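Long-range contacts in protein YCGM (Escherichia coli, PDB 1NR9), which is of unknown function but belongs to the fumarylacetoacetate hydrolase family and carries a bound magnesium ion in a two-subunit assembly: residues 107-112 with 121-126; 152-157 with 203-208; 80-85 with 181-186; 4-9 with 133-138. One frame throughout, in Å; residues are numbered along the deposited sequence.

Contact 1: residues 107-112 with 121-126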
# COMPACT_ATOMS: atom_id res chain seq x y z
N ARG A 107 -14.41 3.57 9.24
CA ARG A 107 -14.31 4.64 10.23
C ARG A 107 -14.02 4.22 11.65
O ARG A 107 -13.10 4.74 12.28
CB ARG A 107 -15.56 5.52 10.23
CG ARG A 107 -15.92 6.11 8.89
CD ARG A 107 -14.79 6.88 8.20
NE ARG A 107 -14.43 8.14 8.85
CZ ARG A 107 -13.57 9.01 8.33
NH1 ARG A 107 -12.98 8.76 7.17
NH2 ARG A 107 -13.28 10.13 8.99
N ASP A 108 -14.80 3.29 12.18
CA ASP A 108 -14.57 2.82 13.54
C ASP A 108 -13.10 2.44 13.73
O ASP A 108 -12.42 2.93 14.63
CB ASP A 108 -15.48 1.62 13.83
CG ASP A 108 -16.95 2.02 13.93
OD1 ASP A 108 -17.32 3.03 13.29
OD2 ASP A 108 -17.72 1.32 14.63
N VAL A 109 -12.61 1.57 12.84
CA VAL A 109 -11.23 1.11 12.87
C VAL A 109 -10.22 2.23 12.74
O VAL A 109 -9.18 2.22 13.41
CB VAL A 109 -10.96 0.13 11.74
CG1 VAL A 109 -9.49 -0.25 11.72
CG2 VAL A 109 -11.86 -1.11 11.88
N GLN A 110 -10.52 3.19 11.87
CA GLN A 110 -9.63 4.32 11.65
C GLN A 110 -9.48 5.14 12.92
O GLN A 110 -8.37 5.55 13.28
CB GLN A 110 -10.17 5.22 10.55
CG GLN A 110 -9.07 5.87 9.74
CD GLN A 110 -9.51 7.17 9.12
OE1 GLN A 110 -10.63 7.28 8.63
NE2 GLN A 110 -8.63 8.16 9.12
N GLY A 111 -10.61 5.40 13.59
CA GLY A 111 -10.58 6.16 14.83
C GLY A 111 -9.62 5.51 15.80
O GLY A 111 -8.79 6.18 16.42
N LYS A 112 -9.71 4.19 15.94
CA LYS A 112 -8.81 3.50 16.85
C LYS A 112 -7.37 3.74 16.38
O LYS A 112 -6.49 4.00 17.20
CB LYS A 112 -9.15 2.01 16.87
CG LYS A 112 -10.57 1.73 17.32
CD LYS A 112 -10.84 0.23 17.41
CE LYS A 112 -12.27 -0.06 17.83
NZ LYS A 112 -12.55 -1.53 17.85
N GLU A 121 -3.78 1.17 6.96
CA GLU A 121 -4.14 0.08 6.07
C GLU A 121 -5.39 -0.72 6.46
O GLU A 121 -6.17 -1.11 5.58
CB GLU A 121 -2.93 -0.85 5.85
CG GLU A 121 -1.86 -0.28 4.90
CD GLU A 121 -0.99 0.82 5.52
OE1 GLU A 121 -1.50 1.59 6.37
OE2 GLU A 121 0.21 0.92 5.17
N LYS A 122 -5.59 -0.95 7.75
CA LYS A 122 -6.76 -1.72 8.17
C LYS A 122 -8.05 -1.00 7.84
O LYS A 122 -9.03 -1.62 7.42
CB LYS A 122 -6.71 -2.01 9.66
CG LYS A 122 -5.70 -3.06 10.06
CD LYS A 122 -5.73 -3.27 11.56
CE LYS A 122 -4.68 -4.26 12.02
NZ LYS A 122 -4.71 -4.41 13.51
N ALA A 123 -8.06 0.31 8.01
CA ALA A 123 -9.25 1.10 7.77
C ALA A 123 -9.41 1.59 6.34
O ALA A 123 -10.53 1.78 5.87
CB ALA A 123 -9.26 2.30 8.71
N LYS A 124 -8.29 1.79 5.64
CA LYS A 124 -8.32 2.31 4.28
C LYS A 124 -7.86 1.37 3.17
O LYS A 124 -8.00 1.69 1.98
CB LYS A 124 -7.48 3.59 4.20
CG LYS A 124 -8.10 4.82 4.83
CD LYS A 124 -9.15 5.45 3.93
CE LYS A 124 -9.62 6.77 4.50
NZ LYS A 124 -10.57 7.49 3.59
N ALA A 125 -7.31 0.21 3.52
CA ALA A 125 -6.81 -0.65 2.46
C ALA A 125 -7.38 -2.05 2.35
O ALA A 125 -6.88 -2.85 1.57
CB ALA A 125 -5.28 -0.73 2.53
N PHE A 126 -8.43 -2.34 3.12
CA PHE A 126 -9.04 -3.68 3.08
C PHE A 126 -9.47 -4.06 1.66
O PHE A 126 -9.48 -3.21 0.76
CB PHE A 126 -10.23 -3.79 4.05
CG PHE A 126 -11.30 -2.76 3.82
CD1 PHE A 126 -11.24 -1.52 4.44
CD2 PHE A 126 -12.35 -3.03 2.95
CE1 PHE A 126 -12.23 -0.55 4.20
CE2 PHE A 126 -13.33 -2.07 2.70
CZ PHE A 126 -13.27 -0.83 3.33
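V109 and Q110 of helix 107-116 close on A123 of the short helix 121-124, their backbones nearest where the Q110 and A123 CA atoms stand 5.1 Å apart. At the start of the first segment is R107, whose poorly ordered side chain reaches across from the helix toward K124, R107 NH1 coming within 4.5 Å of K124 NZ. The two positive groups are gathered by one carboxylate, that of E72, to which R107 makes a long, weak ion pair. V109 comes next and points at the partner helix. With CG1 swung opposite the backbone N (chi1 175°), this methyl lies 3.9 Å from K122 CB and 4.0 Å from A123 CB. The V109 and K122 side chains meet at about a right angle, and beyond CB the lysine runs extended to Y177 OH and the P43 carbonyl of the second subunit. At Q110 the backbone itself takes part: A123 CB sits 3.5 Å from Q110 N, with Q110 CB at 3.6 Å. The glutamine chain then stretches toward the far part of the K124 chain, where Q110 OE1 is 4.3 Å from K124 CE. No hydrogen bond joins the segments; they meet through van der Waals contact, mostly around the A123 methyl. K124 NZ is hydrogen-bonded to D103 and salt-bridged to E72, both at the magnesium site, and the K124 side chain comes about 3 Å from the ion, nearest atoms. Helix 121-124 thus lies between helix 107-116 and the second subunit, with strands 69-79 and 95-102 leading to the metal end.

Contact 2: residues 152-157 with 203-208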
# COMPACT_ATOMS: atom_id res chain seq x y z
N LEU A 152 -22.91 11.83 -4.90
CA LEU A 152 -23.23 10.46 -4.49
C LEU A 152 -24.58 10.42 -3.80
O LEU A 152 -24.82 11.14 -2.82
CB LEU A 152 -22.17 9.91 -3.54
CG LEU A 152 -22.42 8.52 -2.95
CD1 LEU A 152 -21.15 8.01 -2.32
CD2 LEU A 152 -23.51 8.56 -1.91
N SER A 153 -25.47 9.57 -4.29
CA SER A 153 -26.76 9.46 -3.65
C SER A 153 -26.94 8.04 -3.15
O SER A 153 -26.52 7.09 -3.79
CB SER A 153 -27.88 9.82 -4.62
OG SER A 153 -27.91 8.92 -5.71
N VAL A 154 -27.54 7.91 -1.97
CA VAL A 154 -27.79 6.60 -1.42
C VAL A 154 -29.31 6.49 -1.34
O VAL A 154 -29.97 7.36 -0.76
CB VAL A 154 -27.18 6.44 -0.03
CG1 VAL A 154 -27.42 5.03 0.48
CG2 VAL A 154 -25.71 6.75 -0.07
N ASN A 155 -29.85 5.44 -1.94
CA ASN A 155 -31.29 5.20 -1.96
C ASN A 155 -32.13 6.45 -2.28
O ASN A 155 -33.04 6.81 -1.53
CB ASN A 155 -31.73 4.59 -0.61
CG ASN A 155 -30.98 3.29 -0.28
OD1 ASN A 155 -30.87 2.39 -1.12
ND2 ASN A 155 -30.50 3.18 0.96
N GLY A 156 -31.81 7.10 -3.40
CA GLY A 156 -32.56 8.28 -3.80
C GLY A 156 -32.18 9.58 -3.10
O GLY A 156 -32.53 10.67 -3.58
N GLU A 157 -31.47 9.48 -1.98
CA GLU A 157 -31.06 10.67 -1.25
C GLU A 157 -29.61 11.05 -1.54
O GLU A 157 -28.70 10.25 -1.30
CB GLU A 157 -31.20 10.45 0.25
CG GLU A 157 -30.50 11.51 1.06
CD GLU A 157 -30.52 11.21 2.55
OE1 GLU A 157 -30.20 10.07 2.94
OE2 GLU A 157 -30.83 12.13 3.33
N SER A 203 -25.58 -2.99 3.85
CA SER A 203 -26.01 -4.03 2.91
C SER A 203 -27.40 -3.70 2.41
O SER A 203 -28.29 -3.33 3.18
CB SER A 203 -26.01 -5.39 3.60
OG SER A 203 -24.76 -5.65 4.21
N GLY A 204 -27.59 -3.82 1.10
CA GLY A 204 -28.89 -3.53 0.53
C GLY A 204 -29.03 -2.13 -0.03
O GLY A 204 -29.90 -1.90 -0.86
N ASP A 205 -28.19 -1.20 0.40
CA ASP A 205 -28.29 0.16 -0.12
C ASP A 205 -27.98 0.18 -1.61
O ASP A 205 -27.17 -0.60 -2.11
CB ASP A 205 -27.31 1.12 0.58
CG ASP A 205 -27.66 1.38 2.03
OD1 ASP A 205 -28.86 1.56 2.36
OD2 ASP A 205 -26.73 1.43 2.86
N GLU A 206 -28.63 1.09 -2.33
CA GLU A 206 -28.38 1.27 -3.74
C GLU A 206 -27.78 2.66 -3.76
O GLU A 206 -28.26 3.54 -3.05
CB GLU A 206 -29.66 1.24 -4.56
CG GLU A 206 -29.43 1.45 -6.06
CD GLU A 206 -30.58 0.96 -6.94
OE1 GLU A 206 -31.73 1.40 -6.72
OE2 GLU A 206 -30.34 0.15 -7.86
N LEU A 207 -26.71 2.85 -4.52
CA LEU A 207 -26.07 4.16 -4.60
C LEU A 207 -25.68 4.51 -6.02
O LEU A 207 -25.25 3.65 -6.78
CB LEU A 207 -24.81 4.21 -3.73
CG LEU A 207 -23.76 3.13 -3.92
CD1 LEU A 207 -22.40 3.75 -4.14
CD2 LEU A 207 -23.75 2.23 -2.70
N THR A 208 -25.85 5.77 -6.38
CA THR A 208 -25.49 6.21 -7.72
C THR A 208 -24.42 7.32 -7.57
O THR A 208 -24.62 8.30 -6.86
CB THR A 208 -26.74 6.67 -8.52
OG1 THR A 208 -27.09 8.00 -8.18
CG2 THR A 208 -27.92 5.79 -8.20
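Strands 149-154 and 206-211 are neighbours in a four-stranded antiparallel sheet, and here S153 faces T208 as a hydrogen-bonded pair while V154 and L207 form the non-hydrogen-bonded pair that follows. S153 N gives a bond to T208 O at 3.0 Å, and T208 N returns one to S153 O, lying in that carbonyl's plane. The same two residues also join through their side chains on one face of the sheet: each hydroxyl sits between its own backbone N and carbonyl carbon (chi1 63° and 81°), and T208 OG1 donates to S153 OG at 2.8 Å. Past the strand end, N155 takes over the ladder with both backbone and amide. N155 N meets E206 O at 2.7 Å, nearly straight and almost along the C=O axis. Its OD1 accepts E206 N from above the amide plane at 2.9 Å, and ND2 reaches D205 OD1 at 2.7 Å, meeting the carboxylate from above its plane. The other carboxylate oxygen, D205 OD2, is bonded to Q202 N, so the aspartate is fixed from two directions. On the buried face, V154 CG1 packs 3.9 Å from D205 CB, and L152 and L207 both rest on L102 of strand 95-102. N155 and G156 are the corner residues of a type I' turn from V154 to E157, the tight turn characteristic of two-residue beta hairpins, here the hairpin of strands 149-154 and 157-163.

Contact 3: residues 80-85 with 181-186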
# COMPACT_ATOMS: atom_id res chain seq x y z
N GLY A 80 -0.62 7.82 -16.82
CA GLY A 80 -0.24 7.13 -18.04
C GLY A 80 1.24 6.90 -18.26
O GLY A 80 1.64 6.13 -19.14
N ALA A 81 2.07 7.58 -17.47
CA ALA A 81 3.52 7.44 -17.58
C ALA A 81 4.12 7.63 -16.20
O ALA A 81 3.48 8.19 -15.31
CB ALA A 81 4.07 8.48 -18.54
N THR A 82 5.35 7.19 -16.02
CA THR A 82 5.97 7.27 -14.71
C THR A 82 6.40 8.66 -14.23
O THR A 82 7.01 9.43 -14.97
CB THR A 82 7.13 6.26 -14.63
OG1 THR A 82 8.04 6.67 -13.60
CG2 THR A 82 7.83 6.14 -15.96
N LEU A 83 6.06 8.97 -12.98
CA LEU A 83 6.36 10.26 -12.37
C LEU A 83 7.14 10.10 -11.06
O LEU A 83 6.63 9.52 -10.10
CB LEU A 83 5.05 10.99 -12.05
CG LEU A 83 3.98 11.22 -13.13
CD1 LEU A 83 2.69 11.62 -12.47
CD2 LEU A 83 4.43 12.29 -14.11
N ARG A 84 8.37 10.60 -11.03
CA ARG A 84 9.20 10.53 -9.84
C ARG A 84 9.71 11.94 -9.60
O ARG A 84 10.29 12.54 -10.52
CB ARG A 84 10.38 9.58 -10.05
CG ARG A 84 11.39 9.59 -8.90
CD ARG A 84 10.67 9.45 -7.55
NE ARG A 84 11.57 9.46 -6.40
CZ ARG A 84 11.16 9.42 -5.13
NH1 ARG A 84 9.86 9.37 -4.86
NH2 ARG A 84 12.05 9.42 -4.14
N GLN A 85 9.48 12.48 -8.40
CA GLN A 85 9.91 13.85 -8.07
C GLN A 85 9.61 14.74 -9.28
O GLN A 85 10.39 15.62 -9.62
CB GLN A 85 11.42 13.88 -7.79
CG GLN A 85 11.92 12.95 -6.68
CD GLN A 85 11.64 13.49 -5.30
OE1 GLN A 85 12.01 14.62 -4.97
NE2 GLN A 85 10.98 12.69 -4.48
N PHE A 181 7.27 11.23 -2.58
CA PHE A 181 7.48 10.09 -1.69
C PHE A 181 7.36 8.76 -2.41
O PHE A 181 8.10 7.81 -2.11
CB PHE A 181 6.49 10.15 -0.53
CG PHE A 181 6.41 11.50 0.10
CD1 PHE A 181 5.74 12.55 -0.53
CD2 PHE A 181 7.03 11.75 1.33
CE1 PHE A 181 5.70 13.81 0.03
CE2 PHE A 181 7.00 13.01 1.90
CZ PHE A 181 6.33 14.04 1.25
N PHE A 182 6.45 8.67 -3.37
CA PHE A 182 6.28 7.42 -4.09
C PHE A 182 6.26 7.68 -5.58
O PHE A 182 5.54 8.57 -6.05
CB PHE A 182 4.97 6.75 -3.70
CG PHE A 182 4.43 7.17 -2.37
CD1 PHE A 182 3.32 8.00 -2.29
CD2 PHE A 182 5.05 6.77 -1.18
CE1 PHE A 182 2.85 8.42 -1.06
CE2 PHE A 182 4.58 7.18 0.05
CZ PHE A 182 3.49 8.00 0.11
N THR A 183 7.04 6.91 -6.33
CA THR A 183 7.06 7.08 -7.77
C THR A 183 5.78 6.48 -8.33
O THR A 183 5.45 5.33 -8.03
CB THR A 183 8.26 6.35 -8.38
OG1 THR A 183 8.05 6.22 -9.79
CG2 THR A 183 8.40 4.98 -7.79
N LEU A 184 5.04 7.25 -9.12
CA LEU A 184 3.79 6.76 -9.71
C LEU A 184 4.09 6.19 -11.09
O LEU A 184 4.54 6.90 -11.99
CB LEU A 184 2.79 7.90 -9.87
CG LEU A 184 2.66 8.91 -8.73
CD1 LEU A 184 1.67 9.98 -9.13
CD2 LEU A 184 2.22 8.22 -7.44
N LYS A 185 3.84 4.90 -11.26
CA LYS A 185 4.09 4.29 -12.56
C LYS A 185 2.80 4.37 -13.35
O LYS A 185 1.74 4.64 -12.77
CB LYS A 185 4.52 2.84 -12.40
CG LYS A 185 5.92 2.64 -11.84
CD LYS A 185 6.18 1.15 -11.66
CE LYS A 185 7.59 0.84 -11.17
NZ LYS A 185 7.69 -0.60 -10.75
N ALA A 186 2.88 4.15 -14.66
CA ALA A 186 1.69 4.18 -15.49
C ALA A 186 0.80 3.03 -15.03
O ALA A 186 1.29 1.96 -14.68
CB ALA A 186 2.06 4.02 -16.95
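L83 and L184 form a single antiparallel beta bridge between two loops, one leaving strand 69-79 and the other leading toward strand 189-191. Both backbone amides of the pair are used: L83 N donates to L184 O at 2.8 Å, in the plane of that carbonyl, and L184 N donates to L83 O at 2.9 Å. Each of these oxygens has a CA-H contact beside its N-H partner, T82 CA lying 3.1 Å from L184 O and T183 CA 3.4 Å from L83 O. Three flanking backbone groups of 181-186 have partners elsewhere. T183 N is bonded to D127 OD1 of the second subunit, T183 O accepts from K20 NZ, and K185 N is taken by the D188 carboxylate. On the first loop, backbone bonds tie G80 to A94 and Q85 to S179. The leucines point to the same side of the bridge, each CG turned opposite its carbonyl carbon, and their branches cross obliquely, with L83 CD1 3.9 Å from L184 CD1. Both rest against I175 of helix 171-178. On the other side T82 and T183 bring their hydroxyls only within 3.8 Å, OG1 to OG1. R84 then bends at chi2 (49°) and crosses T183 at about a right angle, setting its CD 4.0 Å from T183 CB. Its charged end makes a long, weak ion pair with D127 of the second subunit. The edge of the guanidinium, near its own plane, is turned to the main chain, where R84 NH1 lies 3.6 Å from F181 C.

Contact 4: residues 4-9 with 133-138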
# COMPACT_ATOMS: atom_id res chain seq x y z
N TYR A 4 -10.67 -6.89 -11.19
CA TYR A 4 -10.54 -5.54 -11.73
C TYR A 4 -9.43 -5.31 -12.74
O TYR A 4 -8.35 -5.86 -12.63
CB TYR A 4 -10.36 -4.53 -10.60
CG TYR A 4 -10.15 -3.13 -11.14
CD1 TYR A 4 -11.23 -2.38 -11.63
CD2 TYR A 4 -8.87 -2.59 -11.27
CE1 TYR A 4 -11.04 -1.14 -12.24
CE2 TYR A 4 -8.66 -1.34 -11.88
CZ TYR A 4 -9.75 -0.62 -12.36
OH TYR A 4 -9.57 0.60 -12.96
N GLN A 5 -9.72 -4.45 -13.70
CA GLN A 5 -8.76 -4.05 -14.72
C GLN A 5 -9.17 -2.69 -15.26
O GLN A 5 -10.36 -2.37 -15.26
CB GLN A 5 -8.72 -5.09 -15.83
CG GLN A 5 -8.00 -6.33 -15.39
CD GLN A 5 -7.77 -7.28 -16.52
OE1 GLN A 5 -8.70 -7.91 -17.01
NE2 GLN A 5 -6.51 -7.39 -16.95
N HIS A 6 -8.22 -1.88 -15.70
CA HIS A 6 -8.58 -0.56 -16.19
C HIS A 6 -9.37 -0.63 -17.48
O HIS A 6 -9.10 -1.45 -18.36
CB HIS A 6 -7.33 0.31 -16.43
CG HIS A 6 -6.49 0.54 -15.22
ND1 HIS A 6 -7.02 0.85 -13.98
CD2 HIS A 6 -5.14 0.57 -15.06
CE1 HIS A 6 -6.04 1.06 -13.12
NE2 HIS A 6 -4.89 0.90 -13.76
N HIS A 7 -10.36 0.25 -17.60
CA HIS A 7 -11.17 0.32 -18.81
C HIS A 7 -11.73 1.72 -18.97
O HIS A 7 -11.80 2.49 -18.01
CB HIS A 7 -12.31 -0.71 -18.75
CG HIS A 7 -13.14 -0.64 -17.51
ND1 HIS A 7 -12.82 -1.32 -16.36
CD2 HIS A 7 -14.27 0.06 -17.23
CE1 HIS A 7 -13.71 -1.05 -15.42
NE2 HIS A 7 -14.60 -0.21 -15.93
N ASN A 8 -12.12 2.07 -20.19
CA ASN A 8 -12.71 3.37 -20.45
C ASN A 8 -14.17 3.30 -20.01
O ASN A 8 -14.62 2.29 -19.48
CB ASN A 8 -12.66 3.71 -21.94
CG ASN A 8 -13.42 2.72 -22.79
OD1 ASN A 8 -14.51 2.27 -22.42
ND2 ASN A 8 -12.86 2.38 -23.94
N TRP A 9 -14.92 4.37 -20.23
CA TRP A 9 -16.30 4.39 -19.81
C TRP A 9 -17.12 3.28 -20.48
O TRP A 9 -17.89 2.58 -19.82
CB TRP A 9 -16.90 5.76 -20.09
CG TRP A 9 -18.14 6.01 -19.32
CD1 TRP A 9 -19.42 5.95 -19.79
CD2 TRP A 9 -18.24 6.29 -17.92
NE1 TRP A 9 -20.31 6.19 -18.77
CE2 TRP A 9 -19.61 6.40 -17.61
CE3 TRP A 9 -17.30 6.47 -16.89
CZ2 TRP A 9 -20.07 6.68 -16.31
CZ3 TRP A 9 -17.75 6.74 -15.60
CH2 TRP A 9 -19.13 6.85 -15.33
N SER A 133 -14.86 3.48 -11.26
CA SER A 133 -15.58 3.51 -12.53
C SER A 133 -14.58 3.37 -13.67
O SER A 133 -13.37 3.20 -13.43
CB SER A 133 -16.34 4.84 -12.69
OG SER A 133 -15.45 5.93 -12.87
N GLY A 134 -15.08 3.41 -14.90
CA GLY A 134 -14.21 3.33 -16.06
C GLY A 134 -13.57 4.70 -16.17
O GLY A 134 -13.96 5.61 -15.45
N PHE A 135 -12.61 4.87 -17.08
CA PHE A 135 -11.95 6.15 -17.24
C PHE A 135 -12.25 6.84 -18.55
O PHE A 135 -12.48 6.20 -19.57
CB PHE A 135 -10.43 6.00 -17.13
CG PHE A 135 -9.95 5.75 -15.75
CD1 PHE A 135 -9.61 4.47 -15.33
CD2 PHE A 135 -9.83 6.81 -14.85
CE1 PHE A 135 -9.15 4.24 -14.03
CE2 PHE A 135 -9.37 6.60 -13.55
CZ PHE A 135 -9.03 5.31 -13.14
N ILE A 136 -12.22 8.16 -18.51
CA ILE A 136 -12.45 8.96 -19.70
C ILE A 136 -11.09 9.54 -20.09
O ILE A 136 -10.45 10.25 -19.29
CB ILE A 136 -13.46 10.08 -19.40
CG1 ILE A 136 -14.85 9.48 -19.23
CG2 ILE A 136 -13.45 11.11 -20.51
CD1 ILE A 136 -15.84 10.46 -18.65
N PRO A 137 -10.62 9.22 -21.30
CA PRO A 137 -9.34 9.69 -21.83
C PRO A 137 -9.11 11.16 -21.56
O PRO A 137 -10.02 11.97 -21.70
CB PRO A 137 -9.45 9.38 -23.31
CG PRO A 137 -10.24 8.08 -23.29
CD PRO A 137 -11.33 8.40 -22.30
N ALA A 138 -7.89 11.51 -21.15
CA ALA A 138 -7.57 12.90 -20.84
C ALA A 138 -8.08 13.85 -21.91
O ALA A 138 -8.85 14.77 -21.62
CB ALA A 138 -6.08 13.06 -20.66
O HOH W 1 -11.41 1.18 -14.96
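A chi1 of 52° lodges the H7 imidazole between its own backbone N and carbonyl carbon, bringing H7 CD2 to 3.5 Å from G134 CA. Two residues on, W9 swings CG opposite the backbone N (chi1 -162°) and presents the edge of its indole to the other segment: W9 CE3 lies 3.7 Å from G134 O, and CZ3 approaches S133 OG, a hydroxyl bonded to V100 N. Between these side chains the backbones join, F135 N donating to H7 O at 2.7 Å in the plane of the carbonyl. The F135 ring then turns its edge toward the face of H6 in an offset edge-to-face pair, centroids 6.0 Å apart and planes at 77°. Y4 OH stands 3.8 Å from F135 CE1, at the rim of the phenyl ring, and is itself hydrogen-bonded to H6 ND1. H6 NE2 is bonded to G187 O, so the imidazole is gripped at both nitrogens and its rotation is fixed. H7 is anchored too, its ND1 donating to Q5 O. A single water links the segments by accepting from H7 N, donating to S133 O at 3.2 Å and bonding to Y4 OH. The N-terminal loop is thus fastened to strand 130-137 through the F135 N to H7 O bond and a shared water, and a largely aromatic contact still satisfies the buried Y4 hydroxyl, both H6 ring nitrogens and the H7 backbone N.

In the fold
Contact 1 lies at the metal: its K124 side chain is about 3 Å from the magnesium ion, whereas the L152 side chain of contact 2 is about 12 Å from it and the F182 side chain of contact 3 about 13 Å. Contacts 1 and 3 both reach the second subunit, and they meet each other across that interface, F181 of contact 3 packing on K122 of the other chain. Contacts 2 and 3 mark opposite sides of the chain, their centres 35 Å apart. Contact 4 lies nearer to contact 3, about 6 Å between nearest atoms, and the loops these two close cross in sequence; contact 1 is nested inside both.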